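Local coordinates for HTH-type transcriptional regulator MmpR5 (PDB 4NB5), which is a homodimeric repressor that controls expression of its own gene and of the MmpS2-MmpL2, MmpS4-MmpL4 and MmpS5-MmpL5 transport systems by binding directly to promoter regions, at residues E18-M23 with A36-G41; G78-L83 with T91-R96; E113-A118 with E138-L143. One frame throughout, in Å; residues are numbered along the deposited sequence.

The three contacts follow one another along the chain without overlapping. Contacts 1 and 2 touch through Leu40, which meets Phe79 and Leu95, so helix 34-45 rests against the root of the hairpin. Contact 3 lies about 32 Å from contact 1 and 30 Å from contact 2, centre to centre, on the far side of the chain's centre, where helices 99-124 and 134-159 run side by side. All three are largely buried. Contact 1 is close glycine-mediated packing with a water bridge at its margin, contact 2 is strand pairing with charged side chains toward other subunits, and contact 3 is apolar helix packing. All three reach the second subunit, contacts 2 and 3 also the fourth.

Contact 1. Residues E18-M23 with A36-G41; sequences EFVEQM and AGRLLG
Val20 and Met23 of helix 16-28 lie against Gly37 and Gly41 of helix 34-45, and the two glycines, one turn apart, let the backbones come close. The segment axes approach to 7.3 Å and run roughly antiparallel, at 142°. Met23 CB sits 3.3 Å from Gly37 O, while Gly37 CA offers a CA-H...O contact to Met23 O at 3.6 Å.

Side-chain packing flanks the glycines. Val20 CG1, anti to its own nitrogen (chi1 169°), lies 3.8 Å from Arg38 CB and meets the Arg38 stem nearly at right angles. Met23 CG, beside the backbone N (chi1 -72°), lies over one face of the Phe19 ring, toward its rim; bends at chi2 and chi3 then bring CE to 3.9 Å from Leu40 CD2. The same ring turns its edge to Gly41 O, in plane, with CE2 3.4 Å from that oxygen.

At the polar margin, Glu21 and Arg38 are linked through one water, which donates to Glu21 OE2 and accepts from Arg38 NE; Arg38 NH2 binds Leu60 O.

Close packing through glycines spaced four apart thus joins the N-terminal helix, whose Phe19 and Met23 meet Gly121 and Leu114 of the second subunit, to helix 34-45. Helix 64-77 covers the far side of helix 34-45, where Leu39 and Leu40 touch Leu74, and Leu40 also meets Phe79 beside the hairpin.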
loop_
_atom_site.group_PDB
_atom_site.type_symbol
_atom_site.label_atom_id
_atom_site.label_comp_id
_atom_site.label_asym_id
_atom_site.label_seq_id
_atom_site.Cartn_x
_atom_site.Cartn_y
_atom_site.Cartn_z
ATOM N N GLU B 18 21.986 -8.634 -19.353
ATOM C CA GLU B 18 22.954 -8.012 -18.455
ATOM C C GLU B 18 22.240 -7.087 -17.459
ATOM O O GLU B 18 22.588 -7.028 -16.281
ATOM C CB GLU B 18 24.002 -7.231 -19.248
ATOM C CG GLU B 18 25.065 -6.576 -18.383
ATOM C CD GLU B 18 26.175 -5.947 -19.203
ATOM O OE1 GLU B 18 27.143 -5.433 -18.601
ATOM O OE2 GLU B 18 26.081 -5.969 -20.449
ATOM N N PHE B 19 21.231 -6.370 -17.939
ATOM C CA PHE B 19 20.428 -5.515 -17.070
ATOM C C PHE B 19 19.674 -6.359 -16.032
ATOM O O PHE B 19 19.667 -6.049 -14.835
ATOM C CB PHE B 19 19.448 -4.692 -17.909
ATOM C CG PHE B 19 18.394 -4.005 -17.097
ATOM C CD1 PHE B 19 18.703 -2.888 -16.338
ATOM C CD2 PHE B 19 17.096 -4.486 -17.083
ATOM C CE1 PHE B 19 17.732 -2.267 -15.584
ATOM C CE2 PHE B 19 16.126 -3.877 -16.331
ATOM C CZ PHE B 19 16.439 -2.768 -15.580
ATOM N N VAL B 20 19.025 -7.420 -16.498
ATOM C CA VAL B 20 18.262 -8.300 -15.625
ATOM C C VAL B 20 19.179 -8.903 -14.556
ATOM O O VAL B 20 18.850 -8.923 -13.367
ATOM C CB VAL B 20 17.566 -9.409 -16.432
ATOM C CG1 VAL B 20 17.004 -10.488 -15.513
ATOM C CG2 VAL B 20 16.465 -8.817 -17.285
ATOM N N GLU B 21 20.351 -9.365 -14.983
ATOM C CA GLU B 21 21.332 -9.927 -14.060
ATOM C C GLU B 21 21.734 -8.901 -13.000
ATOM O O GLU B 21 21.841 -9.218 -11.811
ATOM C CB GLU B 21 22.569 -10.367 -14.840
ATOM C CG GLU B 21 23.642 -11.019 -14.001
ATOM C CD GLU B 21 23.322 -12.465 -13.695
ATOM O OE1 GLU B 21 24.219 -13.169 -13.183
ATOM O OE2 GLU B 21 22.177 -12.893 -13.969
ATOM N N GLN B 22 21.957 -7.665 -13.430
ATOM C CA GLN B 22 22.418 -6.633 -12.511
ATOM C C GLN B 22 21.325 -6.231 -11.536
ATOM O O GLN B 22 21.604 -5.936 -10.376
ATOM C CB GLN B 22 22.974 -5.430 -13.276
ATOM C CG GLN B 22 24.345 -5.723 -13.861
ATOM C CD GLN B 22 24.901 -4.582 -14.693
ATOM O OE1 GLN B 22 25.319 -4.779 -15.832
ATOM N NE2 GLN B 22 24.934 -3.387 -14.115
ATOM N N MET B 23 20.076 -6.243 -11.992
ATOM C CA MET B 23 18.943 -6.037 -11.091
ATOM C C MET B 23 18.871 -7.126 -10.020
ATOM O O MET B 23 18.584 -6.850 -8.855
ATOM C CB MET B 23 17.642 -5.989 -11.891
ATOM C CG MET B 23 17.487 -4.705 -12.708
ATOM S SD MET B 23 17.187 -3.225 -11.691
ATOM C CE MET B 23 15.500 -3.527 -11.183
ATOM N N ALA B 36 13.732 -12.032 -7.225
ATOM C CA ALA B 36 12.864 -10.862 -7.195
ATOM C C ALA B 36 13.444 -9.724 -8.036
ATOM O O ALA B 36 12.719 -9.070 -8.779
ATOM C CB ALA B 36 12.643 -10.402 -5.764
ATOM N N GLY B 37 14.744 -9.480 -7.897
ATOM C CA GLY B 37 15.413 -8.460 -8.684
ATOM C C GLY B 37 15.367 -8.751 -10.176
ATOM O O GLY B 37 15.111 -7.858 -10.984
ATOM N N ARG B 38 15.639 -10.003 -10.539
ATOM C CA ARG B 38 15.614 -10.406 -11.948
ATOM C C ARG B 38 14.210 -10.289 -12.526
ATOM O O ARG B 38 14.034 -9.834 -13.659
ATOM C CB ARG B 38 16.150 -11.834 -12.107
ATOM C CG ARG B 38 17.630 -11.971 -11.782
ATOM C CD ARG B 38 18.076 -13.435 -11.800
ATOM N NE ARG B 38 17.997 -13.998 -13.148
ATOM C CZ ARG B 38 17.448 -15.171 -13.464
ATOM N NH1 ARG B 38 16.909 -15.957 -12.538
ATOM N NH2 ARG B 38 17.444 -15.561 -14.733
ATOM N N LEU B 39 13.211 -10.690 -11.739
ATOM C CA LEU B 39 11.814 -10.567 -12.146
ATOM C C LEU B 39 11.405 -9.110 -12.378
ATOM O O LEU B 39 10.761 -8.792 -13.385
ATOM C CB LEU B 39 10.890 -11.240 -11.126
ATOM C CG LEU B 39 9.398 -11.103 -11.423
ATOM C CD1 LEU B 39 9.061 -11.629 -12.808
ATOM C CD2 LEU B 39 8.575 -11.828 -10.367
ATOM N N LEU B 40 11.789 -8.217 -11.464
ATOM C CA LEU B 40 11.490 -6.805 -11.644
ATOM C C LEU B 40 12.198 -6.283 -12.892
ATOM O O LEU B 40 11.608 -5.575 -13.700
ATOM C CB LEU B 40 11.904 -6.003 -10.413
ATOM C CG LEU B 40 11.663 -4.492 -10.492
ATOM C CD1 LEU B 40 10.210 -4.170 -10.797
ATOM C CD2 LEU B 40 12.093 -3.805 -9.210
ATOM N N GLY B 41 13.467 -6.643 -13.053
ATOM C CA GLY B 41 14.207 -6.240 -14.234
ATOM C C GLY B 41 13.548 -6.714 -15.524
ATOM O O GLY B 41 13.412 -5.951 -16.480
HETATM O O HOH W 1 19.789 -12.990 -14.992
#

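Contact 2. Residues G78-L83 with T91-R96; sequences GFIERL and TYFRLR. With 2JT (1,3-dihydroxypropan-2-yl octadecanoate), chain E.
Strands 80-83 and 92-95 pair antiparallel, Ile80 paired with Leu95 and Leu83 with Tyr92. Glu81 with Arg94 and Leu83 with Tyr92 are the hydrogen-bonded pairs, each joined by two N-H...O bonds. The straightest of the strand bonds is Leu83 N to Tyr92 O, 2.8 Å with 172° at the hydrogen, although its donor stands above the carbonyl plane. Arg96 N to Phe79 O, 2.9 Å, carries the pairing beyond the strands. Before them, Gly78 closes helix 64-77 in a Schellman motif, its positive phi suited to glycine.

Arg82 and Phe93 share one face and lie side by side. The guanidinium is turned 69° from the ring and has Phe93 CE1 over one face; NH1 approaches Phe93 CZ at 3.5 Å. Also near this ring, Ile80 CD1 comes obliquely to within 4.2 Å of Phe93 CD1.

Glu81, Leu83, Tyr92 and Arg94 take the other face. With CG between the backbone N and carbonyl carbon (chi1 60°), Glu81 runs beside Arg94, making a long salt bridge from OE2 to NE, 3.7 Å. Arg94 NE bonds more closely to Leu95 O, and its guanidinium also pairs with Glu49 and with Glu18 of the third subunit.

At the hairpin's root, Phe79 CZ lies 3.3 Å from C04 of the bound glycerol ester. The chemistry thus divides: backbone bonds fix the hairpin, typical of the wing in MarR-type winged-helix domains, while Glu81, bonded to Gln22 of the third subunit, and Arg94 place charged groups at a subunit interface, where their opposite charges probably temper each other.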
loop_
_atom_site.group_PDB
_atom_site.type_symbol
_atom_site.label_atom_id
_atom_site.label_comp_id
_atom_site.label_asym_id
_atom_site.label_seq_id
_atom_site.Cartn_x
_atom_site.Cartn_y
_atom_site.Cartn_z
ATOM N N GLY B 78 4.751 -2.809 -4.329
ATOM C CA GLY B 78 3.999 -1.834 -5.090
ATOM C C GLY B 78 4.435 -1.704 -6.538
ATOM O O GLY B 78 3.941 -0.834 -7.249
ATOM N N PHE B 79 5.345 -2.566 -6.988
ATOM C CA PHE B 79 5.925 -2.392 -8.321
ATOM C C PHE B 79 5.146 -3.057 -9.446
ATOM O O PHE B 79 5.125 -2.541 -10.564
ATOM C CB PHE B 79 7.365 -2.918 -8.375
ATOM C CG PHE B 79 8.328 -2.165 -7.499
ATOM C CD1 PHE B 79 8.587 -0.826 -7.724
ATOM C CD2 PHE B 79 8.992 -2.807 -6.466
ATOM C CE1 PHE B 79 9.476 -0.130 -6.919
ATOM C CE2 PHE B 79 9.885 -2.117 -5.662
ATOM C CZ PHE B 79 10.123 -0.773 -5.895
ATOM N N ILE B 80 4.546 -4.213 -9.174
ATOM C CA ILE B 80 3.860 -4.962 -10.221
ATOM C C ILE B 80 2.433 -5.307 -9.831
ATOM O O ILE B 80 2.033 -5.150 -8.679
ATOM C CB ILE B 80 4.622 -6.257 -10.605
ATOM C CG1 ILE B 80 4.418 -7.356 -9.556
ATOM C CG2 ILE B 80 6.097 -5.950 -10.825
ATOM C CD1 ILE B 80 5.062 -8.701 -9.940
ATOM N N GLU B 81 1.666 -5.759 -10.818
ATOM C CA GLU B 81 0.269 -6.106 -10.606
ATOM C C GLU B 81 -0.051 -7.446 -11.236
ATOM O O GLU B 81 0.573 -7.864 -12.217
ATOM C CB GLU B 81 -0.646 -5.038 -11.192
ATOM C CG GLU B 81 -0.486 -4.840 -12.682
ATOM C CD GLU B 81 -1.099 -3.542 -13.170
ATOM O OE1 GLU B 81 -1.511 -2.723 -12.326
ATOM O OE2 GLU B 81 -1.165 -3.341 -14.401
ATOM N N ARG B 82 -1.032 -8.111 -10.643
ATOM C CA ARG B 82 -1.597 -9.332 -11.174
ATOM C C ARG B 82 -2.712 -8.951 -12.137
ATOM O O ARG B 82 -3.468 -8.010 -11.883
ATOM C CB ARG B 82 -2.154 -10.156 -10.013
ATOM C CG ARG B 82 -2.567 -11.576 -10.355
ATOM C CD ARG B 82 -3.099 -12.287 -9.115
ATOM N NE ARG B 82 -2.125 -12.277 -8.024
ATOM C CZ ARG B 82 -1.170 -13.187 -7.859
ATOM N NH1 ARG B 82 -1.048 -14.197 -8.713
ATOM N NH2 ARG B 82 -0.329 -13.091 -6.837
ATOM N N LEU B 83 -2.797 -9.662 -13.255
ATOM C CA LEU B 83 -3.894 -9.487 -14.189
ATOM C C LEU B 83 -4.479 -10.849 -14.536
ATOM O O LEU B 83 -3.807 -11.876 -14.423
ATOM C CB LEU B 83 -3.418 -8.777 -15.453
ATOM C CG LEU B 83 -3.065 -7.296 -15.309
ATOM C CD1 LEU B 83 -2.670 -6.724 -16.660
ATOM C CD2 LEU B 83 -4.229 -6.508 -14.728
ATOM N N THR B 91 -2.244 -17.055 -15.115
ATOM C CA THR B 91 -1.968 -15.871 -14.308
ATOM C C THR B 91 -0.992 -14.968 -15.060
ATOM O O THR B 91 0.041 -15.435 -15.530
ATOM C CB THR B 91 -1.344 -16.254 -12.955
ATOM O OG1 THR B 91 -2.247 -17.092 -12.224
ATOM C CG2 THR B 91 -1.031 -15.009 -12.131
ATOM N N TYR B 92 -1.329 -13.689 -15.193
ATOM C CA TYR B 92 -0.427 -12.725 -15.826
ATOM C C TYR B 92 0.069 -11.696 -14.818
ATOM O O TYR B 92 -0.625 -11.365 -13.857
ATOM C CB TYR B 92 -1.120 -11.985 -16.965
ATOM C CG TYR B 92 -1.504 -12.869 -18.121
ATOM C CD1 TYR B 92 -0.603 -13.144 -19.138
ATOM C CD2 TYR B 92 -2.774 -13.422 -18.197
ATOM C CE1 TYR B 92 -0.955 -13.950 -20.201
ATOM C CE2 TYR B 92 -3.135 -14.231 -19.255
ATOM C CZ TYR B 92 -2.222 -14.491 -20.253
ATOM O OH TYR B 92 -2.582 -15.298 -21.309
ATOM N N PHE B 93 1.275 -11.188 -15.050
ATOM C CA PHE B 93 1.791 -10.074 -14.266
ATOM C C PHE B 93 2.275 -8.994 -15.204
ATOM O O PHE B 93 2.629 -9.253 -16.357
ATOM C CB PHE B 93 2.947 -10.506 -13.364
ATOM C CG PHE B 93 2.565 -11.527 -12.344
ATOM C CD1 PHE B 93 1.905 -11.157 -11.184
ATOM C CD2 PHE B 93 2.851 -12.864 -12.551
ATOM C CE1 PHE B 93 1.551 -12.107 -10.242
ATOM C CE2 PHE B 93 2.495 -13.815 -11.619
ATOM C CZ PHE B 93 1.846 -13.437 -10.463
ATOM N N ARG B 94 2.307 -7.784 -14.669
ATOM C CA ARG B 94 2.727 -6.640 -15.430
ATOM C C ARG B 94 3.306 -5.583 -14.491
ATOM O O ARG B 94 2.874 -5.448 -13.396
ATOM C CB ARG B 94 1.481 -6.057 -16.002
ATOM C CG ARG B 94 1.592 -5.291 -17.200
ATOM C CD ARG B 94 0.342 -4.447 -17.246
ATOM N NE ARG B 94 1.040 -3.276 -17.322
ATOM C CZ ARG B 94 1.350 -2.698 -18.426
ATOM N NH1 ARG B 94 0.895 -3.070 -19.563
ATOM N NH2 ARG B 94 2.117 -1.718 -18.316
ATOM N N LEU B 95 4.292 -4.861 -14.957
ATOM C CA LEU B 95 4.762 -3.726 -14.188
ATOM C C LEU B 95 3.632 -2.722 -14.080
ATOM O O LEU B 95 2.900 -2.475 -15.043
ATOM C CB LEU B 95 5.956 -3.080 -14.880
ATOM C CG LEU B 95 6.752 -2.096 -14.039
ATOM C CD1 LEU B 95 7.656 -2.835 -13.066
ATOM C CD2 LEU B 95 7.557 -1.177 -14.943
ATOM N N ARG B 96 3.479 -2.126 -12.909
ATOM C CA ARG B 96 2.425 -1.147 -12.720
ATOM C C ARG B 96 2.730 0.146 -13.459
ATOM O O ARG B 96 3.886 0.496 -13.671
ATOM C CB ARG B 96 2.220 -0.864 -11.233
ATOM C CG ARG B 96 1.002 -1.549 -10.653
ATOM C CD ARG B 96 0.238 -0.612 -9.742
ATOM N NE ARG B 96 0.677 -0.720 -8.361
ATOM C CZ ARG B 96 0.434 0.186 -7.419
ATOM N NH1 ARG B 96 -0.230 1.303 -7.700
ATOM N NH2 ARG B 96 0.882 -0.020 -6.192
HETATM C C10 2JT E . 13.629 -1.881 -3.735
HETATM C C13 2JT E . 16.187 -2.287 -0.649
HETATM C C15 2JT E . 17.474 -0.173 -0.358
HETATM C C17 2JT E . 19.300 0.265 1.236
HETATM C C20 2JT E . 22.844 0.513 -0.226
HETATM C C21 2JT E . 23.465 1.836 -0.080
HETATM C C22 2JT E . 24.119 2.292 -1.395
HETATM C C24 2JT E . 25.594 1.599 -3.231
HETATM O O01 2JT E . 12.749 -0.522 -1.057
HETATM C C02 2JT E . 12.394 -0.231 -2.165
HETATM O O03 2JT E . 11.078 -0.481 -2.351
HETATM C C04 2JT E . 10.159 0.281 -2.730
HETATM C C05 2JT E . 10.469 1.711 -2.400
HETATM O O06 2JT E . 10.566 2.460 -3.544
HETATM C C07 2JT E . 9.051 -0.427 -1.844
HETATM O O08 2JT E . 8.003 0.138 -1.985
HETATM C C09 2JT E . 13.239 -0.358 -3.479
HETATM C C11 2JT E . 14.982 -2.242 -3.096
HETATM C C12 2JT E . 14.990 -1.882 -1.543
HETATM C C14 2JT E . 16.558 -1.186 0.322
HETATM C C16 2JT E . 18.102 0.770 0.552
HETATM C C18 2JT E . 20.384 -0.055 0.331
HETATM C C19 2JT E . 21.808 0.187 0.883
HETATM C C23 2JT E . 25.334 1.580 -1.793
HETATM C C25 2JT E . 26.623 0.493 -3.463
#

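Contact 3. Residues E113-A118 with E138-L143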
loop_
_atom_site.group_PDB
_atom_site.type_symbol
_atom_site.label_atom_id
_atom_site.label_comp_id
_atom_site.label_asym_id
_atom_site.label_seq_id
_atom_site.Cartn_x
_atom_site.Cartn_y
_atom_site.Cartn_z
ATOM N N GLU B 113 4.066 3.040 9.439
ATOM C CA GLU B 113 4.030 1.856 10.284
ATOM C C GLU B 113 5.192 1.868 11.270
ATOM O O GLU B 113 5.034 1.493 12.428
ATOM C CB GLU B 113 4.068 0.592 9.429
ATOM C CG GLU B 113 2.817 0.400 8.595
ATOM C CD GLU B 113 2.876 -0.822 7.699
ATOM O OE1 GLU B 113 1.827 -1.176 7.121
ATOM O OE2 GLU B 113 3.961 -1.427 7.569
ATOM N N LEU B 114 6.359 2.305 10.803
ATOM C CA LEU B 114 7.530 2.413 11.668
ATOM C C LEU B 114 7.328 3.485 12.731
ATOM O O LEU B 114 7.773 3.332 13.867
ATOM C CB LEU B 114 8.778 2.730 10.845
ATOM C CG LEU B 114 9.430 1.532 10.162
ATOM C CD1 LEU B 114 10.523 1.995 9.211
ATOM C CD2 LEU B 114 9.995 0.573 11.200
ATOM N N GLN B 115 6.640 4.564 12.369
ATOM C CA GLN B 115 6.357 5.615 13.324
ATOM C C GLN B 115 5.459 5.082 14.439
ATOM O O GLN B 115 5.651 5.399 15.611
ATOM C CB GLN B 115 5.709 6.811 12.622
ATOM C CG GLN B 115 5.735 8.070 13.459
ATOM C CD GLN B 115 4.915 9.202 12.870
ATOM O OE1 GLN B 115 4.385 10.038 13.604
ATOM N NE2 GLN B 115 4.814 9.242 11.547
ATOM N N ASP B 116 4.483 4.257 14.078
ATOM C CA ASP B 116 3.614 3.644 15.069
ATOM C C ASP B 116 4.428 2.723 15.978
ATOM O O ASP B 116 4.179 2.639 17.182
ATOM C CB ASP B 116 2.481 2.866 14.388
ATOM C CG ASP B 116 1.351 3.771 13.915
ATOM O OD1 ASP B 116 1.218 4.899 14.441
ATOM O OD2 ASP B 116 0.589 3.353 13.010
ATOM N N LEU B 117 5.402 2.026 15.404
ATOM C CA LEU B 117 6.257 1.156 16.206
ATOM C C LEU B 117 7.110 1.971 17.173
ATOM O O LEU B 117 7.350 1.551 18.305
ATOM C CB LEU B 117 7.132 0.260 15.320
ATOM C CG LEU B 117 6.340 -0.819 14.570
ATOM C CD1 LEU B 117 7.208 -1.590 13.593
ATOM C CD2 LEU B 117 5.680 -1.788 15.550
ATOM N N ALA B 118 7.565 3.141 16.739
ATOM C CA ALA B 118 8.372 3.980 17.616
ATOM C C ALA B 118 7.539 4.378 18.827
ATOM O O ALA B 118 8.054 4.453 19.948
ATOM C CB ALA B 118 8.874 5.198 16.886
ATOM N N GLU B 138 13.976 10.523 18.034
ATOM C CA GLU B 138 14.619 10.927 16.788
ATOM C C GLU B 138 14.058 10.145 15.599
ATOM O O GLU B 138 13.796 10.716 14.537
ATOM C CB GLU B 138 16.140 10.751 16.884
ATOM C CG GLU B 138 16.827 11.755 17.817
ATOM C CD GLU B 138 18.326 11.518 17.961
ATOM O OE1 GLU B 138 18.820 10.456 17.522
ATOM O OE2 GLU B 138 19.010 12.400 18.520
ATOM N N MET B 139 13.879 8.841 15.785
ATOM C CA MET B 139 13.266 7.973 14.778
ATOM C C MET B 139 11.874 8.480 14.417
ATOM O O MET B 139 11.552 8.712 13.245
ATOM C CB MET B 139 13.142 6.566 15.348
ATOM C CG MET B 139 12.406 5.562 14.478
ATOM S SD MET B 139 12.288 3.970 15.321
ATOM C CE MET B 139 11.369 2.989 14.126
ATOM N N ARG B 140 11.046 8.638 15.439
ATOM C CA ARG B 140 9.665 9.100 15.265
ATOM C C ARG B 140 9.602 10.421 14.501
ATOM O O ARG B 140 8.832 10.561 13.532
ATOM C CB ARG B 140 8.995 9.264 16.635
ATOM C CG ARG B 140 7.547 9.751 16.576
ATOM C CD ARG B 140 7.101 10.283 17.937
ATOM N NE ARG B 140 7.974 11.358 18.410
ATOM C CZ ARG B 140 8.016 11.807 19.663
ATOM N NH1 ARG B 140 7.235 11.281 20.598
ATOM N NH2 ARG B 140 8.851 12.785 19.988
ATOM N N ASP B 141 10.418 11.382 14.924
ATOM C CA ASP B 141 10.396 12.728 14.354
ATOM C C ASP B 141 10.894 12.754 12.910
ATOM O O ASP B 141 10.330 13.454 12.073
ATOM C CB ASP B 141 11.239 13.688 15.196
ATOM C CG ASP B 141 10.663 13.918 16.587
ATOM O OD1 ASP B 141 9.498 13.539 16.831
ATOM O OD2 ASP B 141 11.385 14.489 17.430
ATOM N N LEU B 142 11.959 12.008 12.620
ATOM C CA LEU B 142 12.477 11.938 11.252
ATOM C C LEU B 142 11.448 11.300 10.324
ATOM O O LEU B 142 11.201 11.789 9.208
ATOM C CB LEU B 142 13.794 11.151 11.215
ATOM C CG LEU B 142 14.562 11.052 9.888
ATOM C CD1 LEU B 142 13.948 10.015 8.954
ATOM C CD2 LEU B 142 14.648 12.406 9.211
ATOM N N LEU B 143 10.841 10.208 10.769
ATOM C CA LEU B 143 9.849 9.527 9.941
ATOM C C LEU B 143 8.630 10.413 9.664
ATOM O O LEU B 143 8.156 10.481 8.527
ATOM C CB LEU B 143 9.418 8.211 10.587
ATOM C CG LEU B 143 10.499 7.127 10.672
ATOM C CD1 LEU B 143 10.051 5.987 11.573
ATOM C CD2 LEU B 143 10.832 6.622 9.287
#
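Leu114 turns toward helix 134-159 and meets two of its residues. Its CB lies 3.6 Å from Leu143 CD1, and its CD2 branch is 4.0 Å from Met139 CE, the two side chains crossing at about a right angle. Met139 gets there by being stretched to its full length: CG is anti to the backbone N (chi1 175°) and the later torsions stay extended. The methyl therefore reaches the neighbouring backbone too, coming 3.6 Å from Leu114 O.

Gln115 marks the closest backbone register, its CA 5.2 Å from Arg140 CA. Its chain is also extended and crosses Arg140 obliquely, with Gln115 CG 4.0 Å from Arg140 CG. The contact is between aliphatic stems, for the polar ends go different ways: Gln115 NE2 bonds to Glu147, one helix turn beyond Leu143. Arg140 bends at chi3 and turns its guanidinium away to Asp141 on its own helix, making a salt bridge in which NE lies 3.1 Å from OD1 and meets that oxygen from above the carboxylate plane. Leu143 CD1 also packs on Gln115 N.

Ala118, a turn after Leu114, has only a methyl to offer. Its CB touches both Met139 SD, at 4.0 Å, and Arg140 CB.

No hydrogen bond crosses between the segments, whose axes run antiparallel at 153° and 8.8 Å apart. From the same region Leu114 packs on Tyr26, and Met139 on Phe100, both of the second subunit. Such a long antiparallel pair of C-terminal helices, packed against the partner chain, is characteristic of the dimerisation domain of MarR-family regulators.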